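Local coordinates for putative glycerophosphodiester phosphodiesterase (Galdieria sulphuraria, PDB 2O55), which is a putative member of the glycerophosphodiester phosphodiesterase family, built as a TIM-type barrel of parallel strands and surrounding helices, at residues Ile5-Val10 and Asp239-Asn244. Sequence-based numbering, arbitrary orientation.
Sequences IIPKIV and DLICSN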
loop_
_atom_site.group_PDB
_atom_site.type_symbol
_atom_site.label_atom_id
_atom_site.label_comp_id
_atom_site.label_asym_id
_atom_site.label_seq_id
_atom_site.Cartn_x
_atom_site.Cartn_y
_atom_site.Cartn_z
ATOM N N ILE A 5 18.295 6.615 -11.989
ATOM C CA ILE A 5 16.882 6.250 -11.775
ATOM C C ILE A 5 16.075 7.390 -11.136
ATOM O O ILE A 5 16.316 7.767 -9.985
ATOM C CB ILE A 5 16.709 4.967 -10.875
ATOM C CG1 ILE A 5 17.511 3.771 -11.399
ATOM C CG2 ILE A 5 15.242 4.602 -10.736
ATOM C CD1 ILE A 5 17.326 2.510 -10.549
ATOM N N ILE A 6 15.109 7.926 -11.870
ATOM C CA ILE A 6 14.120 8.828 -11.277
ATOM C C ILE A 6 12.993 7.953 -10.685
ATOM O O ILE A 6 12.330 7.210 -11.417
ATOM C CB ILE A 6 13.567 9.866 -12.312
ATOM C CG1 ILE A 6 14.711 10.601 -13.019
ATOM C CG2 ILE A 6 12.652 10.882 -11.637
ATOM C CD1 ILE A 6 14.476 10.807 -14.556
ATOM N N PRO A 7 12.769 8.039 -9.360
ATOM C CA PRO A 7 11.810 7.117 -8.732
ATOM C C PRO A 7 10.390 7.548 -9.034
ATOM O O PRO A 7 10.153 8.722 -9.298
ATOM C CB PRO A 7 12.097 7.261 -7.228
ATOM C CG PRO A 7 13.324 8.182 -7.112
ATOM C CD PRO A 7 13.331 8.984 -8.382
ATOM N N LYS A 8 9.452 6.616 -9.011
ATOM C CA LYS A 8 8.051 6.966 -9.228
ATOM C C LYS A 8 7.322 7.176 -7.895
ATOM O O LYS A 8 7.703 6.571 -6.888
ATOM C CB LYS A 8 7.369 5.884 -10.059
ATOM C CG LYS A 8 7.897 5.783 -11.470
ATOM C CD LYS A 8 7.459 4.516 -12.124
ATOM C CE LYS A 8 7.996 4.483 -13.527
ATOM N NZ LYS A 8 8.821 3.236 -13.674
ATOM N N ILE A 9 6.292 8.022 -7.887
ATOM C CA ILE A 9 5.562 8.333 -6.649
ATOM C C ILE A 9 4.516 7.271 -6.334
ATOM O O ILE A 9 3.733 6.892 -7.201
ATOM C CB ILE A 9 4.794 9.685 -6.711
ATOM C CG1 ILE A 9 5.543 10.759 -7.502
ATOM C CG2 ILE A 9 4.442 10.171 -5.329
ATOM C CD1 ILE A 9 6.888 11.059 -6.982
ATOM N N VAL A 10 4.488 6.806 -5.087
ATOM C CA VAL A 10 3.341 6.047 -4.594
ATOM C C VAL A 10 2.579 6.905 -3.589
ATOM O O VAL A 10 3.146 7.311 -2.568
ATOM C CB VAL A 10 3.751 4.742 -3.915
ATOM C CG1 VAL A 10 2.516 4.005 -3.503
ATOM C CG2 VAL A 10 4.551 3.895 -4.854
ATOM N N ASP A 239 13.499 2.784 -6.514
ATOM C CA ASP A 239 12.586 2.766 -7.666
ATOM C C ASP A 239 11.282 3.513 -7.415
ATOM O O ASP A 239 10.732 4.139 -8.316
ATOM C CB ASP A 239 12.305 1.324 -8.066
ATOM C CG ASP A 239 13.577 0.580 -8.412
ATOM O OD1 ASP A 239 14.243 0.938 -9.427
ATOM O OD2 ASP A 239 13.935 -0.345 -7.656
ATOM N N LEU A 240 10.785 3.444 -6.183
ATOM C CA LEU A 240 9.513 4.072 -5.852
ATOM C C LEU A 240 9.641 4.686 -4.473
ATOM O O LEU A 240 10.517 4.306 -3.675
ATOM C CB LEU A 240 8.347 3.074 -5.915
ATOM C CG LEU A 240 8.045 2.283 -7.219
ATOM C CD1 LEU A 240 8.626 0.868 -7.259
ATOM C CD2 LEU A 240 6.579 2.186 -7.425
ATOM N N ILE A 241 8.804 5.685 -4.212
ATOM C CA ILE A 241 8.764 6.315 -2.903
ATOM C C ILE A 241 7.336 6.415 -2.454
ATOM O O ILE A 241 6.514 7.085 -3.106
ATOM C CB ILE A 241 9.355 7.710 -2.911
ATOM C CG1 ILE A 241 10.814 7.640 -3.382
ATOM C CG2 ILE A 241 9.185 8.332 -1.508
ATOM C CD1 ILE A 241 11.505 8.936 -3.467
ATOM N N CYS A 242 7.038 5.727 -1.359
ATOM C CA CYS A 242 5.716 5.783 -0.809
ATOM C C CYS A 242 5.707 6.978 0.130
ATOM O O CYS A 242 6.084 6.868 1.306
ATOM C CB CYS A 242 5.374 4.476 -0.098
ATOM S SG CYS A 242 3.621 4.312 0.309
ATOM N N SER A 243 5.270 8.115 -0.418
ATOM C CA SER A 243 5.367 9.436 0.209
ATOM C C SER A 243 4.096 9.874 0.913
ATOM O O SER A 243 2.996 9.576 0.466
ATOM C CB SER A 243 5.690 10.473 -0.864
ATOM O OG SER A 243 5.818 11.775 -0.311
ATOM N N ASN A 244 4.253 10.608 2.007
ATOM C CA ASN A 244 3.117 11.203 2.695
ATOM C C ASN A 244 2.790 12.553 2.086
ATOM O O ASN A 244 1.770 13.163 2.414
ATOM C CB ASN A 244 3.407 11.355 4.179
ATOM C CG ASN A 244 3.741 10.029 4.853
ATOM O OD1 ASN A 244 3.215 8.968 4.500
ATOM N ND2 ASN A 244 4.615 10.087 5.846
#
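K8 and V10 exchange four backbone hydrogen bonds with D239, I241 and S243, and the axes of strands 8-10 and 240-243, 4.7 Å apart and 32° from aligned, identify a twisted parallel pair. The bonds alternate as parallel pairing requires: K8 N reaches D239 O, K8 O receives I241 N at 3.0 Å, V10 N gives to I241 O at 2.8 Å, and V10 O takes S243 N. On the face shared with L240 and C242, V10 places its two methyls on different neighbours. CG1, anti to the backbone N (chi1 -177°), meets C242 SG at 4.0 Å, whereas CG2 touches L240 CD2 at 3.7 Å, where the V10 and L240 side chains slant across each other. Y39 and E41 of strand 39-46 also pack on V10. On the I9 and I241 face, the ring of P7, just ahead of the strand, lies alongside I241, both side chains pointing the same way, with P7 CB 4.1 Å from I241 CG1; helix 227-236 adds L234 and C233. At the N-terminal end of the pairing, I5 CD1 lies beside D239 OD1, while D239 OD2 accepts a hydrogen bond from V215 N and is hydrogen-bonded to H209 NE2. Joining first and last strands, the main-chain bonds close the barrel and set its register here; apolar packing holds the side chains on both faces.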